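Local coordinates for arsenical resistance operon trans-acting repressor (Bacteroides vulgatus, PDB 3KTB), which probably binds DNA as the trans-acting repressor of an arsenical resistance operon, at residues 4-18 / 44-58. Sequence-based numbering, arbitrary orientation.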
HETATM    1  N   MSE A   4       9.903  24.482 -23.667  1.00 52.22           N
HETATM    2  CA  MSE A   4      10.596  23.210 -23.868  1.00 59.69           C
HETATM    3  C   MSE A   4       9.692  22.034 -23.501  1.00 58.89           C
HETATM    4  O   MSE A   4       8.904  22.098 -22.548  1.00 64.12           O
HETATM    5  CB  MSE A   4      11.919  23.154 -23.085  1.00 58.25           C
HETATM    6  CG  MSE A   4      12.840  24.337 -23.383  1.00 62.42           C
HETATM    7 SE   MSE A   4      14.555  24.124 -22.469  0.46 58.05          SE
HETATM    8  CE  MSE A   4      14.060  24.933 -20.766  1.00 74.96           C
ATOM      9  N   LYS A   5       9.807  20.966 -24.278  1.00 52.67           N
ATOM     10  CA  LYS A   5       8.942  19.802 -24.138  1.00 56.96           C
ATOM     11  C   LYS A   5       9.713  18.675 -23.446  1.00 59.18           C
ATOM     12  O   LYS A   5      10.925  18.569 -23.613  1.00 52.28           O
ATOM     13  CB  LYS A   5       8.479  19.371 -25.521  1.00 54.91           C
ATOM     14  CG  LYS A   5       7.787  20.511 -26.269  1.00 60.73           C
ATOM     15  CD  LYS A   5       7.568  20.169 -27.732  1.00 68.42           C
ATOM     16  CE  LYS A   5       6.535  21.091 -28.386  1.00 73.59           C
ATOM     17  NZ  LYS A   5       5.162  20.884 -27.845  1.00 75.79           N
ATOM     18  N   LYS A   6       9.031  17.856 -22.652  1.00 61.71           N
ATOM     19  CA  LYS A   6       9.713  16.746 -22.007  1.00 62.22           C
ATOM     20  C   LYS A   6       9.936  15.646 -23.046  1.00 60.59           C
ATOM     21  O   LYS A   6       9.036  15.326 -23.824  1.00 64.68           O
ATOM     22  CB  LYS A   6       8.943  16.227 -20.778  1.00 64.16           C
ATOM     23  CG  LYS A   6       9.571  14.966 -20.119  1.00 89.12           C
ATOM     24  CD  LYS A   6       8.817  14.518 -18.845  1.00 91.14           C
ATOM     25  CE  LYS A   6       8.689  12.983 -18.708  1.00 90.61           C
ATOM     26  NZ  LYS A   6       9.916  12.287 -18.223  1.00 89.60           N
ATOM     27  N   ILE A   7      11.151  15.104 -23.080  1.00 54.36           N
ATOM     28  CA  ILE A   7      11.466  14.009 -23.985  1.00 55.25           C
ATOM     29  C   ILE A   7      11.937  12.810 -23.178  1.00 56.63           C
ATOM     30  O   ILE A   7      12.833  12.927 -22.333  1.00 55.42           O
ATOM     31  CB  ILE A   7      12.548  14.392 -25.005  1.00 51.92           C
ATOM     32  CG1 ILE A   7      12.197  15.726 -25.687  1.00 49.33           C
ATOM     33  CG2 ILE A   7      12.704  13.281 -26.038  1.00 43.46           C
ATOM     34  CD1 ILE A   7      13.378  16.426 -26.303  1.00 50.90           C
ATOM     35  N   GLU A   8      11.313  11.668 -23.441  1.00 59.15           N
ATOM     36  CA  GLU A   8      11.656  10.406 -22.802  1.00 64.25           C
ATOM     37  C   GLU A   8      11.760   9.350 -23.896  1.00 66.20           C
ATOM     38  O   GLU A   8      10.852   9.204 -24.706  1.00 72.47           O
ATOM     39  CB  GLU A   8      10.563  10.005 -21.817  1.00 62.89           C
ATOM     40  CG  GLU A   8      11.022   9.056 -20.736  1.00 67.20           C
ATOM     41  CD  GLU A   8       9.878   8.670 -19.812  1.00 78.25           C
ATOM     42  OE1 GLU A   8      10.034   7.691 -19.048  1.00 75.39           O
ATOM     43  OE2 GLU A   8       8.818   9.342 -19.857  1.00 83.23           O
ATOM     44  N   ILE A   9      12.870   8.624 -23.919  1.00 60.26           N
ATOM     45  CA  ILE A   9      13.148   7.684 -24.993  1.00 59.53           C
ATOM     46  C   ILE A   9      13.200   6.251 -24.452  1.00 58.22           C
ATOM     47  O   ILE A   9      13.931   5.960 -23.494  1.00 55.67           O
ATOM     48  CB  ILE A   9      14.493   8.014 -25.682  1.00 56.23           C
ATOM     49  CG1 ILE A   9      14.380   9.313 -26.483  1.00 58.07           C
ATOM     50  CG2 ILE A   9      14.929   6.867 -26.579  1.00 54.26           C
ATOM     51  CD1 ILE A   9      15.709   9.843 -26.977  1.00 51.19           C
ATOM     52  N   PHE A  10      12.428   5.364 -25.070  1.00 58.21           N
ATOM     53  CA  PHE A  10      12.409   3.950 -24.689  1.00 58.15           C
ATOM     54  C   PHE A  10      13.200   3.139 -25.695  1.00 57.26           C
ATOM     55  O   PHE A  10      12.738   2.895 -26.807  1.00 62.86           O
ATOM     56  CB  PHE A  10      10.962   3.465 -24.565  1.00 65.47           C
ATOM     57  CG  PHE A  10      10.222   4.136 -23.450  1.00 69.51           C
ATOM     58  CD1 PHE A  10       9.905   3.443 -22.288  1.00 70.80           C
ATOM     59  CD2 PHE A  10       9.910   5.489 -23.531  1.00 66.63           C
ATOM     60  CE1 PHE A  10       9.262   4.073 -21.237  1.00 70.86           C
ATOM     61  CE2 PHE A  10       9.263   6.126 -22.491  1.00 71.49           C
ATOM     62  CZ  PHE A  10       8.937   5.415 -21.339  1.00 74.36           C
ATOM     63  N   ASP A  11      14.421   2.766 -25.331  1.00 52.85           N
ATOM     64  CA  ASP A  11      15.248   2.000 -26.251  1.00 54.39           C
ATOM     65  C   ASP A  11      14.732   0.567 -26.388  1.00 63.90           C
ATOM     66  O   ASP A  11      13.948   0.104 -25.556  1.00 56.93           O
ATOM     67  CB  ASP A  11      16.689   1.974 -25.766  1.00 53.10           C
ATOM     68  CG  ASP A  11      17.328   3.367 -25.750  1.00 52.56           C
ATOM     69  OD1 ASP A  11      17.402   4.012 -26.813  1.00 50.35           O
ATOM     70  OD2 ASP A  11      17.750   3.807 -24.662  1.00 49.35           O
ATOM     71  N   PRO A  12      15.160  -0.130 -27.456  1.00 67.52           N
ATOM     72  CA  PRO A  12      15.058  -1.592 -27.465  1.00 70.93           C
ATOM     73  C   PRO A  12      15.891  -2.171 -26.326  1.00 71.17           C
ATOM     74  O   PRO A  12      16.565  -1.418 -25.603  1.00 64.25           O
ATOM     75  CB  PRO A  12      15.691  -1.978 -28.805  1.00 64.29           C
ATOM     76  CG  PRO A  12      15.498  -0.786 -29.670  1.00 67.01           C
ATOM     77  CD  PRO A  12      15.570   0.407 -28.765  1.00 64.95           C
ATOM     78  N   ALA A  13      15.845  -3.494 -26.168  1.00 68.30           N
ATOM     79  CA  ALA A  13      16.757  -4.173 -25.264  1.00 62.80           C
ATOM     80  C   ALA A  13      18.153  -4.112 -25.881  1.00 56.17           C
ATOM     81  O   ALA A  13      18.369  -4.547 -27.021  1.00 58.45           O
ATOM     82  CB  ALA A  13      16.312  -5.649 -25.017  1.00 52.59           C
HETATM   83  N   MSE A  14      19.094  -3.545 -25.140  1.00 49.69           N
HETATM   84  CA  MSE A  14      20.454  -3.412 -25.624  1.00 52.02           C
HETATM   85  C   MSE A  14      21.399  -3.861 -24.518  1.00 52.97           C
HETATM   86  O   MSE A  14      21.027  -3.872 -23.343  1.00 55.23           O
HETATM   87  CB  MSE A  14      20.740  -1.958 -26.020  1.00 49.75           C
HETATM   88  CG  MSE A  14      19.734  -1.387 -27.037  1.00 51.63           C
HETATM   89 SE   MSE A  14      20.179   0.467 -27.538  0.68 54.80          SE
HETATM   90  CE  MSE A  14      20.118   1.321 -25.767  1.00 41.87           C
ATOM     91  N   CYS A  15      22.621  -4.213 -24.883  1.00 43.97           N
ATOM     92  CA  CYS A  15      23.572  -4.724 -23.912  1.00 48.14           C
ATOM     93  C   CYS A  15      24.158  -3.597 -23.031  1.00 52.40           C
ATOM     94  O   CYS A  15      24.789  -3.864 -22.010  1.00 56.88           O
ATOM     95  CB  CYS A  15      24.666  -5.541 -24.611  1.00 43.61           C
ATOM     96  SG  CYS A  15      24.015  -7.139 -25.255  1.00 50.62           S
ATOM     97  N   CYS A  16      23.925  -2.347 -23.414  1.00 43.35           N
ATOM     98  CA  CYS A  16      24.321  -1.206 -22.587  1.00 45.52           C
ATOM     99  C   CYS A  16      23.397  -0.016 -22.814  1.00 44.49           C
ATOM    100  O   CYS A  16      22.742   0.077 -23.849  1.00 49.11           O
ATOM    101  CB  CYS A  16      25.795  -0.819 -22.837  1.00 50.32           C
ATOM    102  SG  CYS A  16      26.153  -0.219 -24.527  1.00 56.12           S
ATOM    103  N   PRO A  17      23.337   0.903 -21.845  1.00 51.65           N
ATOM    104  CA  PRO A  17      22.349   1.986 -21.926  1.00 50.70           C
ATOM    105  C   PRO A  17      22.438   2.821 -23.206  1.00 43.88           C
ATOM    106  O   PRO A  17      21.426   3.364 -23.613  1.00 44.59           O
ATOM    107  CB  PRO A  17      22.675   2.846 -20.708  1.00 49.61           C
ATOM    108  CG  PRO A  17      23.316   1.891 -19.742  1.00 50.63           C
ATOM    109  CD  PRO A  17      24.074   0.910 -20.564  1.00 49.34           C
ATOM    110  N   THR A  18      23.604   2.917 -23.839  1.00 37.35           N
ATOM    111  CA  THR A  18      23.710   3.779 -25.018  1.00 43.48           C
ATOM    112  C   THR A  18      23.694   2.990 -26.316  1.00 48.77           C
ATOM    113  O   THR A  18      23.644   3.567 -27.397  1.00 48.56           O
ATOM    114  CB  THR A  18      25.023   4.584 -25.003  1.00 46.51           C
ATOM    115  OG1 THR A  18      26.128   3.673 -24.998  1.00 38.72           O
ATOM    116  CG2 THR A  18      25.116   5.497 -23.754  1.00 42.26           C
ATOM    117  N   ILE A  44      19.344  20.155 -19.481  1.00 46.99           N
ATOM    118  CA  ILE A  44      18.158  19.514 -20.018  1.00 42.67           C
ATOM    119  C   ILE A  44      18.321  17.997 -20.054  1.00 45.62           C
ATOM    120  O   ILE A  44      19.205  17.476 -20.729  1.00 45.03           O
ATOM    121  CB  ILE A  44      17.858  20.007 -21.424  1.00 41.73           C
ATOM    122  CG1 ILE A  44      17.533  21.490 -21.391  1.00 45.63           C
ATOM    123  CG2 ILE A  44      16.701  19.192 -22.023  1.00 39.74           C
ATOM    124  CD1 ILE A  44      17.701  22.154 -22.706  1.00 44.37           C
ATOM    125  N   ILE A  45      17.435  17.295 -19.353  1.00 43.24           N
ATOM    126  CA  ILE A  45      17.537  15.853 -19.177  1.00 39.25           C
ATOM    127  C   ILE A  45      16.592  15.085 -20.087  1.00 42.38           C
ATOM    128  O   ILE A  45      15.372  15.201 -19.977  1.00 47.54           O
ATOM    129  CB  ILE A  45      17.234  15.464 -17.715  1.00 49.30           C
ATOM    130  CG1 ILE A  45      17.876  16.473 -16.757  1.00 50.97           C
ATOM    131  CG2 ILE A  45      17.733  14.049 -17.429  1.00 51.61           C
ATOM    132  CD1 ILE A  45      19.394  16.495 -16.846  1.00 54.88           C
ATOM    133  N   VAL A  46      17.159  14.308 -21.000  1.00 41.96           N
ATOM    134  CA  VAL A  46      16.370  13.375 -21.794  1.00 44.93           C
ATOM    135  C   VAL A  46      16.496  12.003 -21.133  1.00 48.98           C
ATOM    136  O   VAL A  46      17.557  11.379 -21.174  1.00 48.76           O
ATOM    137  CB  VAL A  46      16.884  13.305 -23.246  1.00 42.45           C
ATOM    138  CG1 VAL A  46      16.040  12.343 -24.052  1.00 44.18           C
ATOM    139  CG2 VAL A  46      16.845  14.680 -23.868  1.00 40.77           C
ATOM    140  N   THR A  47      15.425  11.548 -20.492  1.00 51.34           N
ATOM    141  CA  THR A  47      15.443  10.283 -19.764  1.00 48.39           C
ATOM    142  C   THR A  47      15.405   9.148 -20.789  1.00 49.97           C
ATOM    143  O   THR A  47      14.618   9.205 -21.746  1.00 49.66           O
ATOM    144  CB  THR A  47      14.239  10.200 -18.770  1.00 69.88           C
ATOM    145  OG1 THR A  47      14.386  11.202 -17.751  1.00 67.99           O
ATOM    146  CG2 THR A  47      14.163   8.833 -18.112  1.00 69.79           C
ATOM    147  N   ARG A  48      16.281   8.155 -20.623  1.00 48.02           N
ATOM    148  CA  ARG A  48      16.292   6.980 -21.505  1.00 49.98           C
ATOM    149  C   ARG A  48      15.962   5.754 -20.712  1.00 56.18           C
ATOM    150  O   ARG A  48      16.387   5.625 -19.554  1.00 57.90           O
ATOM    151  CB  ARG A  48      17.687   6.693 -22.011  1.00 52.51           C
ATOM    152  CG  ARG A  48      18.127   7.439 -23.193  1.00 56.73           C
ATOM    153  CD  ARG A  48      19.491   6.900 -23.568  1.00 46.68           C
ATOM    154  NE  ARG A  48      19.343   6.122 -24.775  1.00 46.66           N
ATOM    155  CZ  ARG A  48      20.201   6.140 -25.778  1.00 45.25           C
ATOM    156  NH1 ARG A  48      21.287   6.901 -25.682  1.00 38.44           N
ATOM    157  NH2 ARG A  48      19.961   5.403 -26.869  1.00 46.40           N
ATOM    158  N   HIS A  49      15.287   4.810 -21.353  1.00 55.54           N
ATOM    159  CA  HIS A  49      15.147   3.484 -20.773  1.00 59.90           C
ATOM    160  C   HIS A  49      15.633   2.400 -21.728  1.00 59.99           C
ATOM    161  O   HIS A  49      15.502   2.517 -22.955  1.00 56.90           O
ATOM    162  CB  HIS A  49      13.702   3.211 -20.357  1.00 56.17           C
ATOM    163  CG  HIS A  49      13.112   4.295 -19.517  1.00 58.30           C
ATOM    164  ND1 HIS A  49      13.603   4.612 -18.266  1.00 58.92           N
ATOM    165  CD2 HIS A  49      12.094   5.156 -19.756  1.00 52.69           C
ATOM    166  CE1 HIS A  49      12.905   5.618 -17.765  1.00 57.64           C
ATOM    167  NE2 HIS A  49      11.985   5.966 -18.650  1.00 59.42           N
ATOM    168  N   ASN A  50      16.186   1.343 -21.145  1.00 55.55           N
ATOM    169  CA  ASN A  50      16.590   0.159 -21.893  1.00 60.20           C
ATOM    170  C   ASN A  50      15.707  -1.039 -21.479  1.00 63.95           C
ATOM    171  O   ASN A  50      15.656  -1.405 -20.299  1.00 65.00           O
ATOM    172  CB  ASN A  50      18.075  -0.107 -21.615  1.00 60.39           C
ATOM    173  CG  ASN A  50      18.575  -1.394 -22.236  1.00 73.76           C
ATOM    174  OD1 ASN A  50      17.870  -2.061 -23.000  1.00 75.86           O
ATOM    175  ND2 ASN A  50      19.812  -1.752 -21.908  1.00 79.75           N
ATOM    176  N   LEU A  51      15.002  -1.644 -22.434  1.00 64.37           N
ATOM    177  CA  LEU A  51      14.102  -2.756 -22.122  1.00 67.79           C
ATOM    178  C   LEU A  51      14.787  -3.877 -21.313  1.00 69.28           C
ATOM    179  O   LEU A  51      14.230  -4.431 -20.374  1.00 69.72           O
ATOM    180  CB  LEU A  51      13.510  -3.331 -23.409  1.00 67.48           C
ATOM    181  CG  LEU A  51      12.601  -4.551 -23.240  1.00 70.28           C
ATOM    182  CD1 LEU A  51      11.617  -4.339 -22.086  1.00 74.06           C
ATOM    183  CD2 LEU A  51      11.845  -4.862 -24.544  1.00 68.03           C
ATOM    184  N   ARG A  52      16.004  -4.209 -21.684  1.00 68.19           N
ATOM    185  CA  ARG A  52      16.747  -5.220 -20.959  1.00 74.51           C
ATOM    186  C   ARG A  52      16.964  -4.883 -19.478  1.00 79.42           C
ATOM    187  O   ARG A  52      16.999  -5.769 -18.628  1.00 84.11           O
ATOM    188  CB  ARG A  52      18.093  -5.437 -21.631  1.00 70.82           C
ATOM    189  CG  ARG A  52      19.109  -6.066 -20.725  1.00 75.77           C
ATOM    190  CD  ARG A  52      20.263  -6.584 -21.523  1.00 82.98           C
ATOM    191  NE  ARG A  52      21.270  -7.124 -20.634  1.00 93.43           N
ATOM    192  CZ  ARG A  52      22.187  -6.389 -20.020  1.00 95.47           C
ATOM    193  NH1 ARG A  52      22.229  -5.075 -20.205  1.00 89.34           N
ATOM    194  NH2 ARG A  52      23.065  -6.981 -19.221  1.00102.35           N
ATOM    195  N   ASP A  53      17.108  -3.601 -19.173  1.00 80.84           N
ATOM    196  CA  ASP A  53      17.454  -3.169 -17.819  1.00 78.99           C
ATOM    197  C   ASP A  53      16.235  -2.764 -16.979  1.00 76.83           C
ATOM    198  O   ASP A  53      16.185  -3.053 -15.788  1.00 76.07           O
ATOM    199  CB  ASP A  53      18.476  -2.017 -17.860  1.00 78.61           C
ATOM    200  CG  ASP A  53      19.859  -2.471 -18.321  1.00 83.81           C
ATOM    201  OD1 ASP A  53      20.664  -1.599 -18.734  1.00 80.90           O
ATOM    202  OD2 ASP A  53      20.139  -3.696 -18.276  1.00 87.90           O
ATOM    203  N   GLU A  54      15.269  -2.078 -17.586  1.00 73.91           N
ATOM    204  CA  GLU A  54      14.085  -1.644 -16.854  1.00 76.71           C
ATOM    205  C   GLU A  54      12.837  -2.133 -17.544  1.00 81.84           C
ATOM    206  O   GLU A  54      12.118  -1.339 -18.133  1.00 85.78           O
ATOM    207  CB  GLU A  54      14.007  -0.125 -16.793  1.00 77.86           C
ATOM    208  CG  GLU A  54      15.237   0.552 -16.281  1.00 78.63           C
ATOM    209  CD  GLU A  54      15.329   1.989 -16.770  1.00 83.43           C
ATOM    210  OE1 GLU A  54      16.288   2.294 -17.526  1.00 83.01           O
ATOM    211  OE2 GLU A  54      14.436   2.795 -16.411  1.00 79.86           O
ATOM    212  N   PRO A  55      12.568  -3.439 -17.473  1.00 85.89           N
ATOM    213  CA  PRO A  55      11.411  -3.990 -18.183  1.00 86.38           C
ATOM    214  C   PRO A  55      10.105  -3.455 -17.619  1.00 94.56           C
ATOM    215  O   PRO A  55       9.127  -3.291 -18.364  1.00 95.93           O
ATOM    216  CB  PRO A  55      11.513  -5.491 -17.910  1.00 89.13           C
ATOM    217  CG  PRO A  55      12.931  -5.722 -17.475  1.00 88.73           C
ATOM    218  CD  PRO A  55      13.343  -4.475 -16.771  1.00 85.77           C
ATOM    219  N   GLN A  56      10.088  -3.175 -16.317  1.00100.69           N
ATOM    220  CA  GLN A  56       8.833  -2.828 -15.646  1.00110.77           C
ATOM    221  C   GLN A  56       8.278  -1.479 -16.103  1.00105.88           C
ATOM    222  O   GLN A  56       7.067  -1.235 -16.025  1.00102.85           O
ATOM    223  CB  GLN A  56       8.984  -2.864 -14.119  1.00121.24           C
ATOM    224  CG  GLN A  56       7.657  -2.774 -13.359  1.00135.71           C
ATOM    225  CD  GLN A  56       7.461  -3.920 -12.370  1.00145.43           C
ATOM    226  OE1 GLN A  56       8.420  -4.600 -11.993  1.00148.05           O
ATOM    227  NE2 GLN A  56       6.216  -4.135 -11.945  1.00147.40           N
ATOM    228  N   VAL A  57       9.163  -0.608 -16.587  1.00 95.53           N
ATOM    229  CA  VAL A  57       8.735   0.704 -17.051  1.00 91.92           C
ATOM    230  C   VAL A  57       7.970   0.608 -18.379  1.00 84.86           C
ATOM    231  O   VAL A  57       7.124   1.451 -18.664  1.00 76.63           O
ATOM    232  CB  VAL A  57       9.919   1.695 -17.162  1.00 91.34           C
ATOM    233  CG1 VAL A  57      10.760   1.393 -18.388  1.00 85.04           C
ATOM    234  CG2 VAL A  57       9.407   3.127 -17.199  1.00 96.19           C
ATOM    235  N   TYR A  58       8.263  -0.422 -19.176  1.00 82.78           N
ATOM    236  CA  TYR A  58       7.587  -0.634 -20.457  1.00 85.82           C
ATOM    237  C   TYR A  58       6.172  -1.152 -20.228  1.00 99.76           C
ATOM    238  O   TYR A  58       5.332  -1.160 -21.140  1.00105.12           O
ATOM    239  CB  TYR A  58       8.383  -1.603 -21.346  1.00 82.46           C
ATOM    240  CG  TYR A  58       9.690  -1.011 -21.858  1.00 76.40           C
ATOM    241  CD1 TYR A  58       9.858  -0.691 -23.206  1.00 73.09           C
ATOM    242  CD2 TYR A  58      10.735  -0.748 -20.988  1.00 75.39           C
ATOM    243  CE1 TYR A  58      11.035  -0.142 -23.674  1.00 71.19           C
ATOM    244  CE2 TYR A  58      11.932  -0.193 -21.443  1.00 75.58           C
ATOM    245  CZ  TYR A  58      12.074   0.108 -22.786  1.00 74.31           C
ATOM    246  OH  TYR A  58      13.257   0.654 -23.227  1.00 72.37           O
TER
HETATM  247  O   HOH W   1      12.855  12.984 -19.709  1.00 73.79           O
HETATM  248  O   HOH W   2      13.315  16.234 -21.566  1.00 59.28           O
HETATM  249  O   HOH W   3      22.584   6.027 -27.774  1.00 41.01           O
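I9 of strand 7-11 and its neighbours pair in parallel with strand 47-50, the two axes 4.7 Å apart at 15°. I9 N donates to T47 O and I9 O receives H49 N, both at 2.8 Å, and D11 N continues the ladder to H49 O. Near I7 the strands part: the direct T47 N to I7 O bond is weak, and a water bridges the same two atoms. The pair forms the two parallel strands of a beta-alpha-beta unit, joined through helix 27-41, in a thioredoxin-like sheet where strand 78-81 flanks 7-11 on its other side. On the face of I9, R48 grips D11 side-on: NE lies 2.8 Å from OD2, on its syn lone pair, while NH2 meets OD1 at 2.9 Å from above the carboxylate plane. The R48 chain bends at chi3 (108°) to bring the guanidinium there, with P17 O over its centre; Y91 OH is a second partner of D11 OD1. On the other face, E8 stretches out to H49, its OE1 taking NE2 at 2.6 Å through the anti lone pair and in the ring plane; E54 OE2 holds ND1. H49 CD2 sits 3.4 Å from F10 CE1, above the phenyl face, and F10 points its edge at the Y58 face, planes 88° apart. The N50 side-chain amide pairs with both backbone polar atoms of M14: OD1 accepts M14 N and, from the opposite face, R52 N in an Asx turn, while ND2 reaches M14 O at 2.8 Å. N50 ties to the sheet the loop carrying C15, disulfide-bonded to C15 of a neighbouring subunit, and C16, bonded to C21 of the same chain. Carboxylates at both nitrogens fix the H49 ring's rotation and probably favour its protonation; the bidentate R48 grip should keep buried D11 ionised.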